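Local coordinates for Exo-alpha-sialidase (Clostridium perfringens, PDB 2VO8), which probably cleaves terminal sialic acids as a family 33 glycoside hydrolase, and through this cohesin module takes part in toxin complex formation, presumably by binding dockerin partners, at residues L30-L35 / S94-V99; T39-A44 / N88-D93. All blocks are in the same frame, centred on the assembly; numbering follows the deposited sequence.

In the fold
Both contacts belong to the single all-beta cohesin domain, and their centres lie about 10 Å apart. Along the chain the order is 30-35, 39-44, 88-93, 94-99, so interaction 2 falls between the two halves of interaction 1. Interaction 1 is a buried strand pairing nearer the centre of the chain. Interaction 2 sits further out, about 15 Å from that centre, at the start of strand 41-49. The two touch directly: Gly34 N probably hydrogen-bonds Asp93 OD1, and Leu35 packs on Lys92. Loop 88-93 leads straight into strand 95-103, so the outer contact and the buried pairing are continuous parts of one compact cohesin beta-sandwich.

Interaction 1. Residues L30-L35 / S94-V99; sequences LGIEGL and SDLVKV
Leu30 lies over Val97 and Val99 on one face of an antiparallel strand pair. Its CB rests 4.0 Å from Val97 CB. Its CG turns beside the backbone N (chi1 -41°), and the branch then reaches on towards the next valine. There CD1 of Leu30 meets CG2 of Val99 at 4.0 Å. CG and CD1 of the leucine thus settle into the groove between Val97 CB and Val99 CG2.

The backbone beneath is not evenly paired. Leu30 O accepts two bonds, from Leu96 N at 2.8 Å and from Val97 N at 3.0 Å. This is a classic beta bulge, with Leu96 and Val97 both opposite one residue. Leu30 N returns a bond to Val97 O. Past the bulge, Ile32 N bonds to Ser94 O at 3.0 Å, with a nearly straight N-H (168°).

Gly31 and Asp95 form a non-hydrogen-bonded pair, their CA atoms 4.1 Å apart. Gly31 CA also lies 3.4 Å from Ser94 O. Ile32 carries CG1 between its backbone N and carbonyl carbon (chi1 58°), which lays it against Ser94 O. Its other branch, CG2, touches Leu96 CD1 at 4.1 Å. On the face that carries Asp95, a water lies within bonding distance of Ile32 O and Asp95 OD1 and can donate to either. Lys15 forms a salt bridge to the same carboxylate oxygen.

Strand 26-33 is flanked by strand 10-15 and strand 95-103 by strand 55-62, so the pair lies inside the sheet. Tyr46 of strand 41-49 packs on Leu30, Ile32 and Leu96. Ile81 of strand 78-85 packs on Leu30 and Val97. Val83 and Ile60 also touch Val97.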
ATOM      1  N   LEU A  30       2.582   2.211   2.111  1.00 18.38           N
ATOM      2  CA  LEU A  30       2.578   0.777   1.896  1.00 18.00           C
ATOM      3  C   LEU A  30       4.009   0.232   1.822  1.00 18.55           C
ATOM      4  O   LEU A  30       4.875   0.818   1.175  1.00 17.46           O
ATOM      5  CB  LEU A  30       1.832   0.398   0.657  1.00 16.97           C
ATOM      6  CG  LEU A  30       0.528   1.115   0.314  1.00 18.39           C
ATOM      7  CD1 LEU A  30      -0.083   0.427  -0.896  1.00 17.08           C
ATOM      8  CD2 LEU A  30      -0.388   1.018   1.574  1.00 17.03           C
ATOM      9  N   GLY A  31       4.269  -0.871   2.514  1.00 18.71           N
ATOM     10  CA  GLY A  31       5.632  -1.424   2.487  1.00 18.76           C
ATOM     11  C   GLY A  31       5.689  -2.912   2.730  1.00 17.91           C
ATOM     12  O   GLY A  31       4.698  -3.623   2.567  1.00 16.15           O
ATOM     13  N   ILE A  32       6.893  -3.357   3.077  1.00 18.94           N
ATOM     14  CA  ILE A  32       7.144  -4.770   3.431  1.00 20.16           C
ATOM     15  C   ILE A  32       7.940  -4.798   4.732  1.00 19.42           C
ATOM     16  O   ILE A  32       8.545  -3.778   5.134  1.00 19.39           O
ATOM     17  CB  ILE A  32       7.863  -5.512   2.270  1.00 19.29           C
ATOM     18  CG1 ILE A  32       9.198  -4.857   1.895  1.00 19.27           C
ATOM     19  CG2 ILE A  32       6.953  -5.654   1.011  1.00 18.25           C
ATOM     20  CD1 ILE A  32      10.015  -5.722   0.906  1.00 21.44           C
ATOM     21  N   GLU A  33       7.934  -5.944   5.426  1.00 22.40           N
ATOM     22  CA  GLU A  33       8.654  -6.079   6.697  1.00 22.16           C
ATOM     23  C   GLU A  33       8.914  -7.567   6.953  1.00 21.98           C
ATOM     24  O   GLU A  33       8.173  -8.419   6.498  1.00 20.41           O
ATOM     25  CB  GLU A  33       7.871  -5.437   7.853  1.00 24.11           C
ATOM     26  CG  GLU A  33       8.514  -5.527   9.257  1.00 24.49           C
ATOM     27  CD  GLU A  33       8.255  -6.866   9.949  1.00 27.10           C
ATOM     28  OE1 GLU A  33       7.232  -7.506   9.666  1.00 30.08           O
ATOM     29  OE2 GLU A  33       9.100  -7.289  10.768  1.00 31.61           O
ATOM     30  N   GLY A  34      10.041  -7.852   7.599  1.00 23.31           N
ATOM     31  CA  GLY A  34      10.362  -9.221   7.995  1.00 24.78           C
ATOM     32  C   GLY A  34      10.491 -10.228   6.871  1.00 25.75           C
ATOM     33  O   GLY A  34      10.136 -11.387   7.033  1.00 26.57           O
ATOM     34  N   LEU A  35      10.984  -9.799   5.710  1.00 27.08           N
ATOM     35  CA  LEU A  35      11.168 -10.723   4.596  1.00 28.47           C
ATOM     36  C   LEU A  35      12.203 -11.806   4.969  1.00 29.64           C
ATOM     37  O   LEU A  35      13.148 -11.514   5.715  1.00 29.73           O
ATOM     38  CB  LEU A  35      11.633  -9.998   3.327  1.00 28.57           C
ATOM     39  CG  LEU A  35      10.504  -9.581   2.386  1.00 29.07           C
ATOM     40  CD1 LEU A  35      10.038 -10.764   1.488  1.00 29.70           C
ATOM     41  CD2 LEU A  35       9.322  -8.992   3.223  1.00 30.18           C
ATOM     42  N   SER A  94      11.556  -2.138   3.785  1.00 23.90           N
ATOM     43  CA  SER A  94      11.379  -0.847   3.115  1.00 23.85           C
ATOM     44  C   SER A  94       9.900  -0.431   2.953  1.00 22.46           C
ATOM     45  O   SER A  94       9.032  -1.246   2.799  1.00 21.29           O
ATOM     46  CB  SER A  94      12.105  -0.730   1.744  1.00 25.00           C
ATOM     47  OG  SER A  94      12.464  -1.965   1.140  1.00 30.22           O
ATOM     48  N   ASP A  95       9.697   0.879   2.949  1.00 22.01           N
ATOM     49  CA  ASP A  95       8.464   1.492   2.522  1.00 21.60           C
ATOM     50  C   ASP A  95       8.548   1.701   0.997  1.00 20.69           C
ATOM     51  O   ASP A  95       9.619   2.081   0.452  1.00 18.91           O
ATOM     52  CB  ASP A  95       8.233   2.788   3.303  1.00 21.09           C
ATOM     53  CG  ASP A  95       7.953   2.528   4.798  1.00 23.86           C
ATOM     54  OD1 ASP A  95       7.750   1.368   5.162  1.00 25.94           O
ATOM     55  OD2 ASP A  95       7.933   3.475   5.586  1.00 21.68           O
ATOM     56  N   LEU A  96       7.447   1.383   0.321  1.00 20.41           N
ATOM     57  CA  LEU A  96       7.425   1.263  -1.133  1.00 20.38           C
ATOM     58  C   LEU A  96       6.494   2.264  -1.862  1.00 20.00           C
ATOM     59  O   LEU A  96       6.828   2.740  -2.944  1.00 19.74           O
ATOM     60  CB  LEU A  96       7.045  -0.157  -1.527  1.00 20.56           C
ATOM     61  CG  LEU A  96       8.001  -1.277  -1.117  1.00 20.19           C
ATOM     62  CD1 LEU A  96       7.507  -2.604  -1.601  1.00 19.89           C
ATOM     63  CD2 LEU A  96       9.412  -1.000  -1.720  1.00 20.15           C
ATOM     64  N   VAL A  97       5.347   2.577  -1.264  1.00 19.41           N
ATOM     65  CA  VAL A  97       4.305   3.332  -1.973  1.00 20.20           C
ATOM     66  C   VAL A  97       3.643   4.338  -1.024  1.00 20.27           C
ATOM     67  O   VAL A  97       3.445   4.030   0.156  1.00 18.84           O
ATOM     68  CB  VAL A  97       3.211   2.414  -2.525  1.00 18.94           C
ATOM     69  CG1 VAL A  97       2.089   3.300  -3.298  1.00 19.19           C
ATOM     70  CG2 VAL A  97       3.781   1.298  -3.371  1.00 19.22           C
ATOM     71  N   LYS A  98       3.359   5.538  -1.545  1.00 20.56           N
ATOM     72  CA  LYS A  98       2.584   6.575  -0.837  1.00 21.35           C
ATOM     73  C   LYS A  98       1.230   6.647  -1.536  1.00 19.92           C
ATOM     74  O   LYS A  98       1.178   6.925  -2.733  1.00 17.72           O
ATOM     75  CB  LYS A  98       3.243   7.941  -1.000  1.00 22.91           C
ATOM     76  CG  LYS A  98       4.643   8.088  -0.438  1.00 24.77           C
ATOM     77  CD  LYS A  98       5.112   9.552  -0.477  1.00 24.98           C
ATOM     78  CE  LYS A  98       6.249   9.864  -1.457  1.00 28.91           C
ATOM     79  NZ  LYS A  98       7.000  11.042  -0.866  1.00 27.28           N
ATOM     80  N   VAL A  99       0.138   6.418  -0.802  1.00 17.85           N
ATOM     81  CA  VAL A  99      -1.213   6.575  -1.356  1.00 18.80           C
ATOM     82  C   VAL A  99      -1.842   7.818  -0.716  1.00 18.46           C
ATOM     83  O   VAL A  99      -2.005   7.895   0.490  1.00 19.17           O
ATOM     84  CB  VAL A  99      -2.125   5.326  -1.114  1.00 18.98           C
ATOM     85  CG1 VAL A  99      -3.528   5.508  -1.752  1.00 16.95           C
ATOM     86  CG2 VAL A  99      -1.502   4.074  -1.610  1.00 17.73           C
TER
HETATM   87  O   HOH W   1       7.483  -1.244   5.786  1.00 15.11           O

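Interaction 2. Residues T39-A44 / N88-D93; sequences TEVYSA and NEIEKD
One water is gripped by three sound partners from both segments. It accepts from Val41 N and donates to Glu89 OE2 and Ile90 O, the last two at 2.6 Å. It ties the loop backbone to the first residue of strand 41-49. Lys92 NZ is a less certain fourth partner, because it is modelled too near a neighbouring atom. Its salt bridge to Glu89 OE2 is equally uncertain.

Beside the water, Ile90 N bonds to Val41 O at 3.0 Å, almost straight (174°). Ile90 CB then sits 4.1 Å from Val41 CG1, and its CD1 reaches the Tyr42 carbonyl carbon at 3.8 Å.

Glu89 holds CG anti to its backbone N (chi1 -157°), and its extended chain passes over the backbone of Val41 to Glu40. The two glutamates cross at about a right angle, with OE1 of Glu40 and OE1 of Glu89 3.5 Å apart. Such like charges probably disfavour each other. Tyr42 lays its ring obliquely by the loop, CE1 being 3.4 Å from Glu89 N. Its OH makes a weak bond to Glu40 OE1.

Ile90 continues inward onto Ile32 and Leu96, while Val41 meets Val119. The loop is thus joined to the strand start by one backbone bond and a shared water. Just beyond, Tyr42 and Ser43 both face Gly120 of strand 107-121, a classic beta bulge within the jelly-roll beta-sandwich of cohesins.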
ATOM      1  N   THR A  39      15.070 -14.373   0.447  1.00 32.52           N
ATOM      2  CA  THR A  39      14.154 -13.895  -0.581  1.00 32.18           C
ATOM      3  C   THR A  39      14.718 -12.576  -1.091  1.00 31.38           C
ATOM      4  O   THR A  39      14.908 -11.651  -0.315  1.00 31.95           O
ATOM      5  CB  THR A  39      12.673 -13.786  -0.068  1.00 32.12           C
ATOM      6  OG1 THR A  39      12.104 -15.104  -0.005  1.00 30.99           O
ATOM      7  CG2 THR A  39      11.843 -12.940  -1.028  1.00 31.54           C
ATOM      8  N   GLU A  40      15.076 -12.545  -2.381  1.00 30.59           N
ATOM      9  CA  GLU A  40      15.616 -11.359  -3.032  1.00 30.50           C
ATOM     10  C   GLU A  40      14.505 -10.648  -3.795  1.00 27.93           C
ATOM     11  O   GLU A  40      14.098 -11.133  -4.806  1.00 29.25           O
ATOM     12  CB  GLU A  40      16.707 -11.766  -4.027  1.00 31.76           C
ATOM     13  CG  GLU A  40      18.059 -12.005  -3.419  1.00 34.08           C
ATOM     14  CD  GLU A  40      19.186 -11.956  -4.462  1.00 35.08           C
ATOM     15  OE1 GLU A  40      19.218 -11.019  -5.311  1.00 42.44           O
ATOM     16  OE2 GLU A  40      20.052 -12.855  -4.426  1.00 38.74           O
ATOM     17  N   VAL A  41      14.024  -9.503  -3.309  1.00 25.49           N
ATOM     18  CA  VAL A  41      12.790  -8.925  -3.845  1.00 23.97           C
ATOM     19  C   VAL A  41      13.119  -7.893  -4.934  1.00 21.54           C
ATOM     20  O   VAL A  41      13.927  -7.037  -4.711  1.00 19.76           O
ATOM     21  CB  VAL A  41      11.925  -8.249  -2.724  1.00 24.34           C
ATOM     22  CG1 VAL A  41      10.696  -7.625  -3.287  1.00 21.96           C
ATOM     23  CG2 VAL A  41      11.519  -9.273  -1.679  1.00 25.58           C
ATOM     24  N   TYR A  42      12.473  -8.012  -6.083  1.00 20.50           N
ATOM     25  CA  TYR A  42      12.628  -7.019  -7.165  1.00 21.01           C
ATOM     26  C   TYR A  42      11.315  -6.289  -7.520  1.00 21.09           C
ATOM     27  O   TYR A  42      11.304  -5.296  -8.270  1.00 20.41           O
ATOM     28  CB  TYR A  42      13.346  -7.626  -8.378  1.00 22.72           C
ATOM     29  CG  TYR A  42      14.829  -7.851  -8.078  1.00 22.49           C
ATOM     30  CD1 TYR A  42      15.726  -6.810  -8.203  1.00 24.36           C
ATOM     31  CD2 TYR A  42      15.309  -9.095  -7.595  1.00 25.23           C
ATOM     32  CE1 TYR A  42      17.088  -6.978  -7.933  1.00 25.77           C
ATOM     33  CE2 TYR A  42      16.643  -9.271  -7.315  1.00 26.13           C
ATOM     34  CZ  TYR A  42      17.539  -8.193  -7.483  1.00 26.83           C
ATOM     35  OH  TYR A  42      18.901  -8.279  -7.223  1.00 27.31           O
ATOM     36  N   SER A  43      10.196  -6.756  -6.995  1.00 20.17           N
ATOM     37  CA  SER A  43       8.922  -6.101  -7.350  1.00 20.13           C
ATOM     38  C   SER A  43       7.941  -6.432  -6.262  1.00 20.86           C
ATOM     39  O   SER A  43       8.119  -7.448  -5.585  1.00 20.04           O
ATOM     40  CB  SER A  43       8.402  -6.610  -8.700  1.00 20.06           C
ATOM     41  OG  SER A  43       8.217  -8.002  -8.740  1.00 21.66           O
ATOM     42  N   ALA A  44       6.916  -5.594  -6.092  1.00 19.18           N
ATOM     43  CA  ALA A  44       5.796  -5.982  -5.218  1.00 19.40           C
ATOM     44  C   ALA A  44       4.478  -5.653  -5.923  1.00 19.56           C
ATOM     45  O   ALA A  44       4.444  -4.888  -6.920  1.00 19.34           O
ATOM     46  CB  ALA A  44       5.923  -5.346  -3.880  1.00 18.25           C
ATOM     47  N   ASN A  88      18.366  -2.191  -8.155  1.00 26.88           N
ATOM     48  CA  ASN A  88      18.799  -2.894  -6.920  1.00 27.75           C
ATOM     49  C   ASN A  88      17.693  -3.757  -6.306  1.00 27.88           C
ATOM     50  O   ASN A  88      16.473  -3.474  -6.420  1.00 27.33           O
ATOM     51  CB  ASN A  88      19.181  -1.892  -5.831  1.00 29.30           C
ATOM     52  CG  ASN A  88      20.240  -0.886  -6.271  1.00 31.49           C
ATOM     53  OD1 ASN A  88      21.355  -1.264  -6.576  1.00 34.41           O
ATOM     54  ND2 ASN A  88      19.873   0.398  -6.308  1.00 30.98           N
ATOM     55  N   GLU A  89      18.137  -4.756  -5.559  1.00 27.47           N
ATOM     56  CA  GLU A  89      17.266  -5.472  -4.643  1.00 27.01           C
ATOM     57  C   GLU A  89      16.574  -4.502  -3.656  1.00 24.46           C
ATOM     58  O   GLU A  89      17.188  -3.571  -3.144  1.00 24.72           O
ATOM     59  CB  GLU A  89      18.126  -6.481  -3.858  1.00 27.08           C
ATOM     60  CG  GLU A  89      17.347  -7.594  -3.322  1.00 28.27           C
ATOM     61  CD  GLU A  89      18.205  -8.516  -2.449  1.00 29.67           C
ATOM     62  OE1 GLU A  89      19.442  -8.681  -2.722  1.00 33.10           O
ATOM     63  OE2 GLU A  89      17.639  -9.037  -1.491  1.00 29.83           O
ATOM     64  N   ILE A  90      15.298  -4.766  -3.408  1.00 24.30           N
ATOM     65  CA  ILE A  90      14.434  -3.997  -2.528  1.00 25.13           C
ATOM     66  C   ILE A  90      14.770  -4.440  -1.107  1.00 25.23           C
ATOM     67  O   ILE A  90      14.797  -5.591  -0.835  1.00 25.56           O
ATOM     68  CB  ILE A  90      12.928  -4.253  -2.926  1.00 24.64           C
ATOM     69  CG1 ILE A  90      12.623  -3.526  -4.253  1.00 22.42           C
ATOM     70  CG2 ILE A  90      11.947  -3.788  -1.848  1.00 24.79           C
ATOM     71  CD1 ILE A  90      11.235  -3.666  -4.777  1.00 23.24           C
ATOM     72  N   GLU A  91      15.050  -3.513  -0.209  1.00 26.21           N
ATOM     73  CA  GLU A  91      15.394  -3.908   1.160  1.00 27.56           C
ATOM     74  C   GLU A  91      14.218  -4.547   1.946  1.00 26.90           C
ATOM     75  O   GLU A  91      13.043  -4.315   1.633  1.00 27.43           O
ATOM     76  CB  GLU A  91      15.963  -2.706   1.898  1.00 28.01           C
ATOM     77  CG  GLU A  91      17.137  -2.060   1.168  1.00 31.38           C
ATOM     78  CD  GLU A  91      17.790  -1.001   2.019  1.00 31.37           C
ATOM     79  OE1 GLU A  91      17.830   0.178   1.604  1.00 36.19           O
ATOM     80  OE2 GLU A  91      18.246  -1.355   3.129  1.00 35.71           O
ATOM     81  N   LYS A  92      14.558  -5.332   2.969  1.00 26.15           N
ATOM     82  CA  LYS A  92      13.628  -6.279   3.598  1.00 26.57           C
ATOM     83  C   LYS A  92      12.481  -5.559   4.371  1.00 25.61           C
ATOM     84  O   LYS A  92      11.389  -6.117   4.531  1.00 26.27           O
ATOM     85  CB  LYS A  92      14.391  -7.205   4.549  1.00 27.07           C
ATOM     86  CG  LYS A  92      15.595  -7.963   3.925  1.00 30.08           C
ATOM     87  CD  LYS A  92      15.187  -9.215   3.087  1.00 30.63           C
ATOM     88  CE  LYS A  92      16.427  -9.897   2.450  1.00 31.27           C
ATOM     89  NZ  LYS A  92      16.094 -10.378   1.067  1.00 33.99           N
ATOM     90  N   ASP A  93      12.760  -4.355   4.847  1.00 24.47           N
ATOM     91  CA  ASP A  93      11.784  -3.607   5.702  1.00 25.01           C
ATOM     92  C   ASP A  93      11.422  -2.247   5.100  1.00 23.70           C
ATOM     93  O   ASP A  93      11.023  -1.314   5.828  1.00 24.13           O
ATOM     94  CB  ASP A  93      12.373  -3.439   7.104  1.00 24.12           C
ATOM     95  CG  ASP A  93      12.218  -4.714   7.980  1.00 24.63           C
ATOM     96  OD1 ASP A  93      11.959  -5.823   7.495  1.00 29.96           O
ATOM     97  OD2 ASP A  93      12.369  -4.584   9.189  1.00 27.78           O
TER
HETATM   98  O   HOH W   2      15.236  -8.107  -0.908  1.00 31.29           O